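Local coordinates for protein interleukin-1beta (Gallus gallus, PDB 2WRY) that probably acts as a secreted pro-inflammatory cytokine that binds the interleukin-1 receptor, this chain being the beta-trefoil domain of the longer protein, at residues 5-11 and 46-52; 16-22 and 135-139; 77-81 and 107-111; 118-123 and 155-159. All blocks are in the same frame, centred on the assembly; numbering follows the deposited sequence.

Contact 1: residues 5-11 and 46-52; sequences RYTRSQS and LNIALYR
Tyr6 turns the edge of its ring toward the face of Tyr51 in a T-shaped stack, the planes at 87° and the centroids 5.8 Å apart. Tyr51 OH lies in the plane of the Tyr6 ring at its edge, and the same hydroxyl is hydrogen-bonded to the carbonyl of Met97. Over one face of the Tyr6 ring, offset toward the rim, lies Arg8 N, and Leu50 CD2 lies over one face of the Arg8 guanidinium, 3.6 Å from Arg8 NH2. A leucine in place of Tyr51 would probably deprive the Tyr6 edge of its aromatic face and leave the Met97 carbonyl without this donor. Leu50 O is gripped twice: Thr7 N comes almost straight on at 2.7 Å, whereas Thr7 OG1, 2.9 Å from Leu50 O, stands above the carbonyl plane. Arg8 N adds a weak third bond. Thr7 and Arg8 thus both face Leu50, a classic beta bulge in the antiparallel pairing of strands 4-16 and 45-53 of the beta-trefoil.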
loop_
_atom_site.group_PDB
_atom_site.type_symbol
_atom_site.label_atom_id
_atom_site.label_comp_id
_atom_site.label_asym_id
_atom_site.label_seq_id
_atom_site.Cartn_x
_atom_site.Cartn_y
_atom_site.Cartn_z
ATOM N N ARG A 5 -6.696 -8.732 -14.437
ATOM C CA ARG A 5 -8.150 -8.646 -14.260
ATOM C C ARG A 5 -8.513 -8.873 -12.816
ATOM O O ARG A 5 -7.972 -9.764 -12.164
ATOM C CB ARG A 5 -8.879 -9.698 -15.094
ATOM C CG ARG A 5 -8.997 -9.355 -16.554
ATOM C CD ARG A 5 -9.779 -10.433 -17.315
ATOM N NE ARG A 5 -9.509 -11.776 -16.793
ATOM C CZ ARG A 5 -8.374 -12.452 -16.977
ATOM N NH1 ARG A 5 -7.373 -11.924 -17.680
ATOM N NH2 ARG A 5 -8.236 -13.659 -16.439
ATOM N N TYR A 6 -9.421 -8.046 -12.319
ATOM C CA TYR A 6 -9.887 -8.093 -10.937
ATOM C C TYR A 6 -10.534 -9.433 -10.637
ATOM O O TYR A 6 -11.311 -9.938 -11.442
ATOM C CB TYR A 6 -10.937 -6.997 -10.783
ATOM C CG TYR A 6 -11.595 -6.866 -9.436
ATOM C CD1 TYR A 6 -12.730 -7.606 -9.115
ATOM C CD2 TYR A 6 -11.168 -5.915 -8.524
ATOM C CE1 TYR A 6 -13.364 -7.451 -7.882
ATOM C CE2 TYR A 6 -11.784 -5.749 -7.298
ATOM C CZ TYR A 6 -12.897 -6.521 -6.981
ATOM O OH TYR A 6 -13.527 -6.349 -5.780
ATOM N N THR A 7 -10.231 -10.003 -9.469
ATOM C CA THR A 7 -10.927 -11.216 -9.030
ATOM C C THR A 7 -11.853 -10.978 -7.826
ATOM O O THR A 7 -13.035 -11.360 -7.855
ATOM C CB THR A 7 -9.940 -12.407 -8.788
ATOM O OG1 THR A 7 -9.123 -12.146 -7.660
ATOM C CG2 THR A 7 -9.043 -12.554 -9.939
ATOM N N ARG A 8 -11.343 -10.354 -6.774
ATOM C CA ARG A 8 -12.153 -10.123 -5.580
ATOM C C ARG A 8 -11.433 -9.181 -4.666
ATOM O O ARG A 8 -10.223 -8.997 -4.823
ATOM C CB ARG A 8 -12.419 -11.430 -4.836
ATOM C CG ARG A 8 -11.171 -12.124 -4.363
ATOM C CD ARG A 8 -11.555 -13.383 -3.592
ATOM N NE ARG A 8 -10.371 -14.166 -3.245
ATOM C CZ ARG A 8 -9.808 -15.069 -4.045
ATOM N NH1 ARG A 8 -10.325 -15.313 -5.252
ATOM N NH2 ARG A 8 -8.726 -15.728 -3.634
ATOM N N SER A 9 -12.166 -8.590 -3.728
ATOM C CA SER A 9 -11.554 -7.790 -2.669
ATOM C C SER A 9 -11.777 -8.394 -1.311
ATOM O O SER A 9 -12.795 -9.076 -1.066
ATOM C CB SER A 9 -12.103 -6.369 -2.626
ATOM O OG SER A 9 -11.703 -5.683 -3.774
ATOM N N GLN A 10 -10.821 -8.116 -0.431
ATOM C CA GLN A 10 -10.904 -8.493 0.967
ATOM C C GLN A 10 -10.374 -7.383 1.843
ATOM O O GLN A 10 -9.350 -6.760 1.519
ATOM C CB GLN A 10 -10.140 -9.798 1.225
ATOM C CG GLN A 10 -10.360 -10.365 2.624
ATOM C CD GLN A 10 -9.714 -11.722 2.794
ATOM O OE1 GLN A 10 -9.324 -12.367 1.807
ATOM N NE2 GLN A 10 -9.610 -12.183 4.051
ATOM N N SER A 11 -11.064 -7.120 2.945
ATOM C CA SER A 11 -10.682 -6.040 3.827
ATOM C C SER A 11 -9.711 -6.576 4.859
ATOM O O SER A 11 -9.931 -7.664 5.434
ATOM C CB SER A 11 -11.923 -5.453 4.508
ATOM O OG SER A 11 -12.848 -4.985 3.534
ATOM N N LEU A 46 -7.516 -1.619 4.777
ATOM C CA LEU A 46 -7.286 -1.709 3.335
ATOM C C LEU A 46 -8.292 -2.646 2.698
ATOM O O LEU A 46 -8.539 -3.744 3.208
ATOM C CB LEU A 46 -5.860 -2.206 3.019
ATOM C CG LEU A 46 -4.701 -1.351 3.534
ATOM C CD1 LEU A 46 -3.365 -1.929 3.059
ATOM C CD2 LEU A 46 -4.820 0.143 3.073
ATOM N N ASN A 47 -8.871 -2.231 1.581
ATOM C CA ASN A 47 -9.683 -3.151 0.810
ATOM C C ASN A 47 -8.738 -3.602 -0.287
ATOM O O ASN A 47 -8.469 -2.848 -1.238
ATOM C CB ASN A 47 -10.915 -2.450 0.221
ATOM C CG ASN A 47 -12.179 -3.318 0.314
ATOM O OD1 ASN A 47 -12.121 -4.560 0.404
ATOM N ND2 ASN A 47 -13.331 -2.668 0.216
ATOM N N ILE A 48 -8.178 -4.791 -0.114
ATOM C CA ILE A 48 -7.160 -5.312 -1.026
ATOM C C ILE A 48 -7.805 -6.046 -2.185
ATOM O O ILE A 48 -8.419 -7.109 -2.007
ATOM C CB ILE A 48 -6.134 -6.210 -0.303
ATOM C CG1 ILE A 48 -5.489 -5.404 0.840
ATOM C CG2 ILE A 48 -5.089 -6.724 -1.323
ATOM C CD1 ILE A 48 -4.325 -6.101 1.541
ATOM N N ALA A 49 -7.720 -5.444 -3.370
ATOM C CA ALA A 49 -8.302 -6.065 -4.568
ATOM C C ALA A 49 -7.277 -7.004 -5.164
ATOM O O ALA A 49 -6.182 -6.571 -5.566
ATOM C CB ALA A 49 -8.653 -5.013 -5.597
ATOM N N LEU A 50 -7.616 -8.280 -5.219
ATOM C CA LEU A 50 -6.739 -9.252 -5.843
ATOM C C LEU A 50 -6.989 -9.357 -7.337
ATOM O O LEU A 50 -8.143 -9.445 -7.770
ATOM C CB LEU A 50 -6.910 -10.616 -5.146
ATOM C CG LEU A 50 -6.117 -11.824 -5.621
ATOM C CD1 LEU A 50 -4.627 -11.573 -5.447
ATOM C CD2 LEU A 50 -6.605 -13.092 -4.871
ATOM N N TYR A 51 -5.905 -9.358 -8.113
ATOM C CA TYR A 51 -5.963 -9.482 -9.571
ATOM C C TYR A 51 -5.360 -10.804 -10.029
ATOM O O TYR A 51 -4.517 -11.383 -9.329
ATOM C CB TYR A 51 -5.221 -8.292 -10.223
ATOM C CG TYR A 51 -6.021 -7.009 -10.112
ATOM C CD1 TYR A 51 -6.799 -6.545 -11.194
ATOM C CD2 TYR A 51 -6.039 -6.274 -8.921
ATOM C CE1 TYR A 51 -7.582 -5.380 -11.067
ATOM C CE2 TYR A 51 -6.798 -5.119 -8.794
ATOM C CZ TYR A 51 -7.564 -4.680 -9.871
ATOM O OH TYR A 51 -8.314 -3.539 -9.699
ATOM N N ARG A 52 -5.813 -11.276 -11.183
ATOM C CA ARG A 52 -5.166 -12.364 -11.920
ATOM C C ARG A 52 -4.473 -11.802 -13.167
ATOM O O ARG A 52 -5.082 -11.032 -13.908
ATOM C CB ARG A 52 -6.202 -13.404 -12.343
ATOM C CG ARG A 52 -6.766 -14.253 -11.201
ATOM C CD ARG A 52 -7.792 -15.285 -11.721
ATOM N NE ARG A 52 -8.519 -15.933 -10.627
ATOM C CZ ARG A 52 -9.843 -16.050 -10.531
ATOM N NH1 ARG A 52 -10.662 -15.575 -11.469
ATOM N NH2 ARG A 52 -10.359 -16.673 -9.489
HETATM O O HOH W 1 -10.396 -13.566 -14.074
HETATM O O HOH W 2 -10.507 -3.121 -3.348
#

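Contact 2: residues 16-22 and 135-139; sequences DINQKCF and TSLQP
Thr135 opens the second segment by donating a hydrogen bond from its hydroxyl to Asp16, with Thr135 OG1 2.7 Å from Asp16 OD2 on the anti side of the carboxylate and 20° out of its plane. Its other branch, CG2, meets the edge of the Phe22 ring, 3.7 Å from Phe22 CE1. Ser136 follows with its carbonyl: Lys20 NZ points nearly straight down the C=O at Ser136 O, 2.8 Å away. Bends in the lysine chain at chi3 (-59°) and chi4 (-64°) fold the ammonium back to this carbonyl and to the syn lone pair of Asp16 OD2, which makes a salt bridge of 2.7 Å with Lys20 NZ. The turn between strands 4-16 and 21-26 is thus held to the loop between strands 132-134 and 141-142. Asp16 heads both a type I turn running to Gln19 and an Asx turn: its OD1 accepts from Asn18 N and Lys20 N, which arrive from opposite faces of the carboxylate plane. A leucine replacing Asp16 would probably leave the Lys20 ammonium without its counter-charge and the Thr135 hydroxyl without its acceptor, and free the turn from its side-chain bonds. At Leu137 the carbonyl accepts a hydrogen bond from a water that also accepts from Lys20 NZ and Asn18 ND2. Gln138 N closes an ST turn on Ser136 OG, and Pro139 finally brings its CA to 4.1 Å from Lys20 CD.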
loop_
_atom_site.group_PDB
_atom_site.type_symbol
_atom_site.label_atom_id
_atom_site.label_comp_id
_atom_site.label_asym_id
_atom_site.label_seq_id
_atom_site.Cartn_x
_atom_site.Cartn_y
_atom_site.Cartn_z
ATOM N N ASP A 16 2.387 -1.798 10.699
ATOM C CA ASP A 16 3.783 -2.100 10.384
ATOM C C ASP A 16 4.402 -2.925 11.499
ATOM O O ASP A 16 3.745 -3.184 12.518
ATOM C CB ASP A 16 4.584 -0.852 9.981
ATOM C CG ASP A 16 4.948 0.059 11.136
ATOM O OD1 ASP A 16 4.869 -0.328 12.342
ATOM O OD2 ASP A 16 5.332 1.225 10.824
ATOM N N ILE A 17 5.656 -3.343 11.308
ATOM C CA ILE A 17 6.327 -4.249 12.253
ATOM C C ILE A 17 6.639 -3.628 13.623
ATOM O O ILE A 17 7.024 -4.351 14.583
ATOM C CB ILE A 17 7.651 -4.829 11.593
ATOM C CG1 ILE A 17 7.846 -6.256 12.051
ATOM C CG2 ILE A 17 8.894 -3.916 11.804
ATOM C CD1 ILE A 17 6.813 -7.173 11.453
ATOM N N ASN A 18 6.474 -2.314 13.738
ATOM C CA ASN A 18 6.629 -1.635 15.006
ATOM C C ASN A 18 5.277 -1.210 15.564
ATOM O O ASN A 18 5.208 -0.363 16.455
ATOM C CB ASN A 18 7.539 -0.425 14.854
ATOM C CG ASN A 18 8.061 0.061 16.190
ATOM O OD1 ASN A 18 8.659 -0.719 16.973
ATOM N ND2 ASN A 18 7.869 1.338 16.460
ATOM N N GLN A 19 4.213 -1.799 15.013
ATOM C CA GLN A 19 2.824 -1.626 15.484
ATOM C C GLN A 19 2.248 -0.240 15.232
ATOM O O GLN A 19 1.281 0.160 15.899
ATOM C CB GLN A 19 2.648 -2.042 16.962
ATOM C CG GLN A 19 3.309 -3.410 17.312
ATOM C CD GLN A 19 4.677 -3.233 17.973
ATOM O OE1 GLN A 19 4.820 -2.461 18.921
ATOM N NE2 GLN A 19 5.679 -3.930 17.463
ATOM N N LYS A 20 2.804 0.483 14.243
ATOM C CA LYS A 20 2.142 1.696 13.772
ATOM C C LYS A 20 0.997 1.328 12.809
ATOM O O LYS A 20 1.107 0.383 12.020
ATOM C CB LYS A 20 3.136 2.646 13.091
ATOM C CG LYS A 20 4.248 3.060 14.019
ATOM C CD LYS A 20 4.969 4.348 13.593
ATOM C CE LYS A 20 5.599 4.248 12.187
ATOM N NZ LYS A 20 6.687 3.210 12.130
ATOM N N CYS A 21 -0.124 2.043 12.902
ATOM C CA CYS A 21 -1.184 1.876 11.908
ATOM C C CYS A 21 -1.212 3.092 11.015
ATOM O O CYS A 21 -0.511 4.075 11.269
ATOM C CB CYS A 21 -2.548 1.705 12.559
ATOM S SG CYS A 21 -3.044 3.074 13.565
ATOM N N PHE A 22 -2.048 3.004 9.982
ATOM C CA PHE A 22 -2.231 4.115 9.028
ATOM C C PHE A 22 -3.442 4.967 9.437
ATOM O O PHE A 22 -4.492 4.441 9.857
ATOM C CB PHE A 22 -2.496 3.590 7.616
ATOM C CG PHE A 22 -1.353 2.840 6.973
ATOM C CD1 PHE A 22 -0.062 2.841 7.512
ATOM C CD2 PHE A 22 -1.597 2.122 5.808
ATOM C CE1 PHE A 22 0.970 2.120 6.865
ATOM C CE2 PHE A 22 -0.584 1.425 5.144
ATOM C CZ PHE A 22 0.707 1.420 5.680
ATOM N N THR A 135 7.068 2.911 5.869
ATOM C CA THR A 135 6.804 3.923 6.880
ATOM C C THR A 135 8.119 4.408 7.476
ATOM O O THR A 135 9.160 3.744 7.384
ATOM C CB THR A 135 5.903 3.372 8.016
ATOM O OG1 THR A 135 6.607 2.358 8.742
ATOM C CG2 THR A 135 4.594 2.822 7.421
ATOM N N SER A 136 8.060 5.569 8.101
ATOM C CA SER A 136 9.210 6.104 8.778
ATOM C C SER A 136 9.405 5.349 10.082
ATOM O O SER A 136 8.471 4.762 10.610
ATOM C CB SER A 136 8.926 7.568 9.085
ATOM O OG SER A 136 9.979 8.145 9.815
ATOM N N LEU A 137 10.622 5.375 10.616
ATOM C CA LEU A 137 10.848 4.904 11.991
ATOM C C LEU A 137 10.178 5.818 13.015
ATOM O O LEU A 137 9.855 5.372 14.128
ATOM C CB LEU A 137 12.347 4.836 12.288
ATOM C CG LEU A 137 13.242 4.022 11.337
ATOM C CD1 LEU A 137 14.715 4.039 11.781
ATOM C CD2 LEU A 137 12.755 2.604 11.206
ATOM N N GLN A 138 9.974 7.084 12.638
ATOM C CA GLN A 138 9.315 8.076 13.505
ATOM C C GLN A 138 7.805 8.081 13.295
ATOM O O GLN A 138 7.338 7.878 12.187
ATOM C CB GLN A 138 9.865 9.480 13.241
ATOM C CG GLN A 138 11.261 9.734 13.802
ATOM C CD GLN A 138 12.330 8.874 13.162
ATOM O OE1 GLN A 138 12.347 8.687 11.942
ATOM N NE2 GLN A 138 13.231 8.328 13.988
ATOM N N PRO A 139 7.029 8.260 14.373
ATOM C CA PRO A 139 5.585 8.373 14.163
ATOM C C PRO A 139 5.147 9.684 13.475
ATOM O O PRO A 139 5.903 10.656 13.419
ATOM C CB PRO A 139 5.002 8.292 15.597
ATOM C CG PRO A 139 6.104 8.611 16.505
ATOM C CD PRO A 139 7.405 8.275 15.800
HETATM O O HOH W 3 8.028 3.264 14.510
#

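Contact 3: residues 77-81 and 107-111; sequences YMSCV and RFIFY
Phe110 and Phe108 both direct ring edges at the backbone of strand 76-83, with Met78 O near the plane of each ring and 3.4 Å from Phe108 CD1. The two rings reach different side chains. Phe110 is flanked by Met78 CB and by the sulfur of Cys80, which approaches obliquely, 61° off the ring normal, with Cys80 SG 3.4 Å from Phe110 CE2; Phe108 meets Tyr77 CB. Arg107 runs extended beside Val81, pointing the same way, and its CD lies 3.8 Å from Val81 CG1. One ring carbon of its own neighbour, Phe108 CE2, stands over the centre of one guanidinium face, while Arg107 NE makes a salt bridge with Glu92, which also accepts from Ser79 OG. One direct hydrogen bond joins the backbones, Cys80 N to Arg107 O at 3.0 Å, and a water donates to both Met78 O and Phe108 O. The touching parts run 115° apart, so this is a crossing, not a ladder: residues 107-110, leading into strand 110-115, pack their side chains against strand 76-83 in the interior of the beta-trefoil.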
loop_
_atom_site.group_PDB
_atom_site.type_symbol
_atom_site.label_atom_id
_atom_site.label_comp_id
_atom_site.label_asym_id
_atom_site.label_seq_id
_atom_site.Cartn_x
_atom_site.Cartn_y
_atom_site.Cartn_z
ATOM N N TYR A 77 -7.646 4.800 -3.964
ATOM C CA TYR A 77 -6.654 3.726 -4.137
ATOM C C TYR A 77 -5.235 4.287 -4.105
ATOM O O TYR A 77 -5.013 5.423 -4.540
ATOM C CB TYR A 77 -6.883 2.948 -5.438
ATOM C CG TYR A 77 -7.981 1.916 -5.308
ATOM C CD1 TYR A 77 -7.675 0.584 -5.000
ATOM C CD2 TYR A 77 -9.327 2.262 -5.449
ATOM C CE1 TYR A 77 -8.658 -0.369 -4.871
ATOM C CE2 TYR A 77 -10.326 1.302 -5.329
ATOM C CZ TYR A 77 -9.978 -0.017 -5.022
ATOM O OH TYR A 77 -10.928 -0.985 -4.847
ATOM N N MET A 78 -4.288 3.502 -3.559
ATOM C CA MET A 78 -2.867 3.897 -3.578
ATOM C C MET A 78 -2.327 3.773 -4.988
ATOM O O MET A 78 -2.699 2.856 -5.723
ATOM C CB MET A 78 -2.040 2.976 -2.675
ATOM C CG MET A 78 -2.529 2.975 -1.258
ATOM S SD MET A 78 -1.232 2.238 -0.233
ATOM C CE MET A 78 -0.426 3.681 0.364
ATOM N N SER A 79 -1.403 4.648 -5.347
ATOM C CA SER A 79 -0.711 4.498 -6.649
ATOM C C SER A 79 0.723 4.988 -6.535
ATOM O O SER A 79 1.031 5.782 -5.666
ATOM C CB SER A 79 -1.448 5.278 -7.752
ATOM O OG SER A 79 -1.349 6.659 -7.495
ATOM N N CYS A 80 1.597 4.515 -7.425
ATOM C CA CYS A 80 2.962 5.039 -7.486
ATOM C C CYS A 80 3.136 5.787 -8.777
ATOM O O CYS A 80 2.846 5.258 -9.853
ATOM C CB CYS A 80 3.941 3.882 -7.449
ATOM S SG CYS A 80 3.832 3.030 -5.915
ATOM N N VAL A 81 3.638 7.010 -8.670
ATOM C CA VAL A 81 3.801 7.857 -9.852
ATOM C C VAL A 81 5.056 8.683 -9.717
ATOM O O VAL A 81 5.559 8.890 -8.597
ATOM C CB VAL A 81 2.593 8.808 -10.061
ATOM C CG1 VAL A 81 1.284 8.030 -10.273
ATOM C CG2 VAL A 81 2.465 9.822 -8.936
ATOM N N ARG A 107 0.089 1.800 -12.366
ATOM C CA ARG A 107 0.400 2.600 -11.164
ATOM C C ARG A 107 -0.342 2.109 -9.918
ATOM O O ARG A 107 0.145 2.298 -8.785
ATOM C CB ARG A 107 0.108 4.104 -11.393
ATOM C CG ARG A 107 -1.374 4.484 -11.443
ATOM C CD ARG A 107 -1.489 5.933 -11.831
ATOM N NE ARG A 107 -2.842 6.485 -11.765
ATOM C CZ ARG A 107 -3.701 6.461 -12.779
ATOM N NH1 ARG A 107 -3.388 5.827 -13.907
ATOM N NH2 ARG A 107 -4.903 7.013 -12.648
ATOM N N PHE A 108 -1.507 1.485 -10.127
ATOM C CA PHE A 108 -2.322 1.012 -9.007
ATOM C C PHE A 108 -1.951 -0.366 -8.509
ATOM O O PHE A 108 -2.473 -0.783 -7.485
ATOM C CB PHE A 108 -3.789 0.941 -9.424
ATOM C CG PHE A 108 -4.400 2.292 -9.640
ATOM C CD1 PHE A 108 -4.630 3.148 -8.560
ATOM C CD2 PHE A 108 -4.754 2.703 -10.925
ATOM C CE1 PHE A 108 -5.221 4.404 -8.742
ATOM C CE2 PHE A 108 -5.334 3.978 -11.126
ATOM C CZ PHE A 108 -5.566 4.816 -10.044
ATOM N N ILE A 109 -1.079 -1.076 -9.230
ATOM C CA ILE A 109 -0.780 -2.469 -8.898
ATOM C C ILE A 109 0.496 -2.598 -8.064
ATOM O O ILE A 109 1.524 -1.990 -8.368
ATOM C CB ILE A 109 -0.692 -3.368 -10.182
ATOM C CG1 ILE A 109 -2.039 -3.418 -10.907
ATOM C CG2 ILE A 109 -0.219 -4.799 -9.852
ATOM C CD1 ILE A 109 -3.169 -4.018 -10.064
ATOM N N PHE A 110 0.389 -3.388 -7.002
ATOM C CA PHE A 110 1.517 -3.777 -6.141
ATOM C C PHE A 110 1.570 -5.277 -6.099
ATOM O O PHE A 110 0.542 -5.936 -6.216
ATOM C CB PHE A 110 1.327 -3.246 -4.711
ATOM C CG PHE A 110 1.269 -1.736 -4.637
ATOM C CD1 PHE A 110 0.092 -1.045 -4.957
ATOM C CD2 PHE A 110 2.397 -0.997 -4.265
ATOM C CE1 PHE A 110 0.041 0.372 -4.888
ATOM C CE2 PHE A 110 2.373 0.418 -4.205
ATOM C CZ PHE A 110 1.179 1.105 -4.535
ATOM N N TYR A 111 2.769 -5.841 -5.941
ATOM C CA TYR A 111 2.862 -7.260 -5.613
ATOM C C TYR A 111 2.902 -7.447 -4.118
ATOM O O TYR A 111 3.746 -6.876 -3.411
ATOM C CB TYR A 111 4.078 -7.878 -6.282
ATOM C CG TYR A 111 3.928 -7.876 -7.788
ATOM C CD1 TYR A 111 3.061 -8.780 -8.415
ATOM C CD2 TYR A 111 4.629 -6.980 -8.584
ATOM C CE1 TYR A 111 2.917 -8.812 -9.793
ATOM C CE2 TYR A 111 4.467 -6.994 -9.997
ATOM C CZ TYR A 111 3.608 -7.924 -10.572
ATOM O OH TYR A 111 3.413 -7.984 -11.953
HETATM O O HOH W 4 -3.833 0.455 -5.576
#

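Contact 4: residues 118-123 and 155-159; sequences EGTTRF and ATYKL
Thr156 CG2 stands anti to its backbone N and beside the carbonyl carbon, while Thr120 OG1 sits between the backbone N and the carbonyl carbon (chi1 56°), which leaves Thr120 CG2 anti to the carbonyl carbon; the methyl of Thr156 comes to 3.6 Å from Thr120 CB, the two side chains crossing at a slant. Two residues on from Thr156, Lys158 CE lies 3.7 Å from Thr120 CG2. In Tyr157 and Phe123 CG lies beside the backbone N, anti to the carbonyl carbon, and Tyr157 CD2 meets the edge of the phenylalanine ring near its plane, 4.1 Å from Phe123 CD2. Phe123 and Leu159 reach toward each other from opposite directions, Phe123 CZ and Leu159 CD1 4.0 Å apart, and Thr121 CG2 lies over one face of the Phe123 ring, toward the rim. A single antiparallel hydrogen-bonded pair holds the backbones: Thr121 N and Tyr157 O are 2.9 Å apart, and Tyr157 N meets Thr121 O in the carbonyl plane. The strand axes run 113° apart, which fits so short a ladder. Gly119 and Thr120 both face Ser115, a G1 beta bulge in the hairpin of strands 110-115 and 120-125, which this contact joins to the C-terminal strand 157-160 of the beta-trefoil. A water donates to Gly119 O and Thr121 OG1 and accepts from Leu159 N; Thr121 OG1 is also bonded to Asp114. The chemistry is therefore divided: two direct backbone bonds, water bridging where the strands part, and apolar contacts of Phe123, Tyr157 and Leu159 alongside the bonded pair.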
loop_
_atom_site.group_PDB
_atom_site.type_symbol
_atom_site.label_atom_id
_atom_site.label_comp_id
_atom_site.label_asym_id
_atom_site.label_seq_id
_atom_site.Cartn_x
_atom_site.Cartn_y
_atom_site.Cartn_z
ATOM N N GLU A 118 6.223 -16.384 8.777
ATOM C CA GLU A 118 6.279 -15.291 9.749
ATOM C C GLU A 118 4.994 -14.446 9.781
ATOM O O GLU A 118 4.826 -13.617 10.665
ATOM C CB GLU A 118 7.481 -14.383 9.484
ATOM C CG GLU A 118 8.845 -15.050 9.572
ATOM C CD GLU A 118 9.947 -14.039 9.824
ATOM O OE1 GLU A 118 9.988 -13.013 9.106
ATOM O OE2 GLU A 118 10.770 -14.264 10.749
ATOM N N GLY A 119 4.101 -14.681 8.829
ATOM C CA GLY A 119 2.856 -13.915 8.700
ATOM C C GLY A 119 3.048 -12.430 8.392
ATOM O O GLY A 119 2.192 -11.614 8.708
ATOM N N THR A 120 4.177 -12.081 7.798
ATOM C CA THR A 120 4.450 -10.667 7.437
ATOM C C THR A 120 4.325 -10.471 5.933
ATOM O O THR A 120 4.306 -11.436 5.164
ATOM C CB THR A 120 5.857 -10.223 7.871
ATOM O OG1 THR A 120 6.843 -11.111 7.308
ATOM C CG2 THR A 120 5.985 -10.248 9.413
ATOM N N THR A 121 4.263 -9.206 5.508
ATOM C CA THR A 121 4.001 -8.899 4.115
ATOM C C THR A 121 4.791 -7.653 3.719
ATOM O O THR A 121 4.931 -6.734 4.536
ATOM C CB THR A 121 2.477 -8.573 3.946
ATOM O OG1 THR A 121 1.693 -9.696 4.385
ATOM C CG2 THR A 121 2.101 -8.184 2.498
ATOM N N ARG A 122 5.289 -7.628 2.476
ATOM C CA ARG A 122 5.818 -6.395 1.869
ATOM C C ARG A 122 4.984 -6.136 0.617
ATOM O O ARG A 122 4.350 -7.063 0.062
ATOM C CB ARG A 122 7.314 -6.513 1.546
ATOM C CG ARG A 122 8.139 -6.907 2.740
ATOM C CD ARG A 122 9.608 -6.591 2.567
ATOM N NE ARG A 122 10.198 -7.270 1.431
ATOM C CZ ARG A 122 11.432 -7.029 0.947
ATOM N NH1 ARG A 122 12.247 -6.157 1.523
ATOM N NH2 ARG A 122 11.838 -7.684 -0.109
ATOM N N PHE A 123 4.980 -4.881 0.185
ATOM C CA PHE A 123 4.249 -4.494 -1.030
ATOM C C PHE A 123 5.179 -3.802 -1.998
ATOM O O PHE A 123 5.667 -2.712 -1.695
ATOM C CB PHE A 123 3.090 -3.541 -0.683
ATOM C CG PHE A 123 1.999 -4.179 0.107
ATOM C CD1 PHE A 123 1.045 -4.966 -0.516
ATOM C CD2 PHE A 123 1.901 -3.928 1.459
ATOM C CE1 PHE A 123 0.022 -5.552 0.222
ATOM C CE2 PHE A 123 0.879 -4.516 2.229
ATOM C CZ PHE A 123 -0.072 -5.312 1.605
ATOM N N ALA A 155 9.359 -1.518 5.943
ATOM C CA ALA A 155 8.644 -1.913 4.723
ATOM C C ALA A 155 7.955 -3.277 4.924
ATOM O O ALA A 155 7.563 -3.916 3.966
ATOM C CB ALA A 155 9.586 -1.937 3.492
ATOM N N THR A 156 7.792 -3.660 6.187
ATOM C CA THR A 156 7.252 -4.962 6.582
ATOM C C THR A 156 6.012 -4.725 7.439
ATOM O O THR A 156 6.053 -3.910 8.394
ATOM C CB THR A 156 8.301 -5.781 7.409
ATOM O OG1 THR A 156 9.516 -5.939 6.646
ATOM C CG2 THR A 156 7.745 -7.167 7.769
ATOM N N TYR A 157 4.950 -5.463 7.099
ATOM C CA TYR A 157 3.605 -5.272 7.691
ATOM C C TYR A 157 3.034 -6.577 8.180
ATOM O O TYR A 157 3.437 -7.664 7.762
ATOM C CB TYR A 157 2.635 -4.643 6.644
ATOM C CG TYR A 157 3.158 -3.334 6.118
ATOM C CD1 TYR A 157 2.935 -2.116 6.808
ATOM C CD2 TYR A 157 3.972 -3.318 4.990
ATOM C CE1 TYR A 157 3.505 -0.904 6.358
ATOM C CE2 TYR A 157 4.544 -2.126 4.539
ATOM C CZ TYR A 157 4.321 -0.938 5.214
ATOM O OH TYR A 157 4.885 0.222 4.715
ATOM N N LYS A 158 2.059 -6.448 9.060
ATOM C CA LYS A 158 1.259 -7.598 9.435
ATOM C C LYS A 158 -0.181 -7.271 9.102
ATOM O O LYS A 158 -0.713 -6.291 9.608
ATOM C CB LYS A 158 1.433 -7.888 10.914
ATOM C CG LYS A 158 2.799 -8.478 11.226
ATOM C CD LYS A 158 2.842 -9.179 12.576
ATOM C CE LYS A 158 3.978 -10.188 12.564
ATOM N NZ LYS A 158 3.973 -11.117 13.737
ATOM N N LEU A 159 -0.783 -8.093 8.249
ATOM C CA LEU A 159 -2.173 -7.936 7.836
ATOM C C LEU A 159 -3.055 -8.925 8.584
ATOM O O LEU A 159 -2.641 -10.055 8.899
ATOM C CB LEU A 159 -2.306 -8.198 6.338
ATOM C CG LEU A 159 -1.679 -7.274 5.306
ATOM C CD1 LEU A 159 -1.763 -7.986 3.970
ATOM C CD2 LEU A 159 -2.405 -5.960 5.233
HETATM O O HOH W 5 0.622 -10.181 6.905
HETATM O O HOH W 6 6.498 -2.998 1.589
#

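From the N terminus, strand 4-16 pairs with strand 45-53 in contact 1, which closes the first loop. Contact 2 starts within that loop, at 16-22, and ends at 135-139, so the two cross. Contact 3 opens and closes between the segments of contact 2, joining 77-81 to residues 107-111 at the start of strand 110-115. Contact 4 starts at 118-123, still inside that span, but ends at 155-159, and so crosses contact 2. Tyr51 packs on Ile109 to join contacts 1 and 3, and Ile48 on Leu159 to join contacts 1 and 4. Tyr157 touches Asp16 and Phe22, tying contact 4 to contact 2, and the C-terminal strand to the turn after strand 4-16.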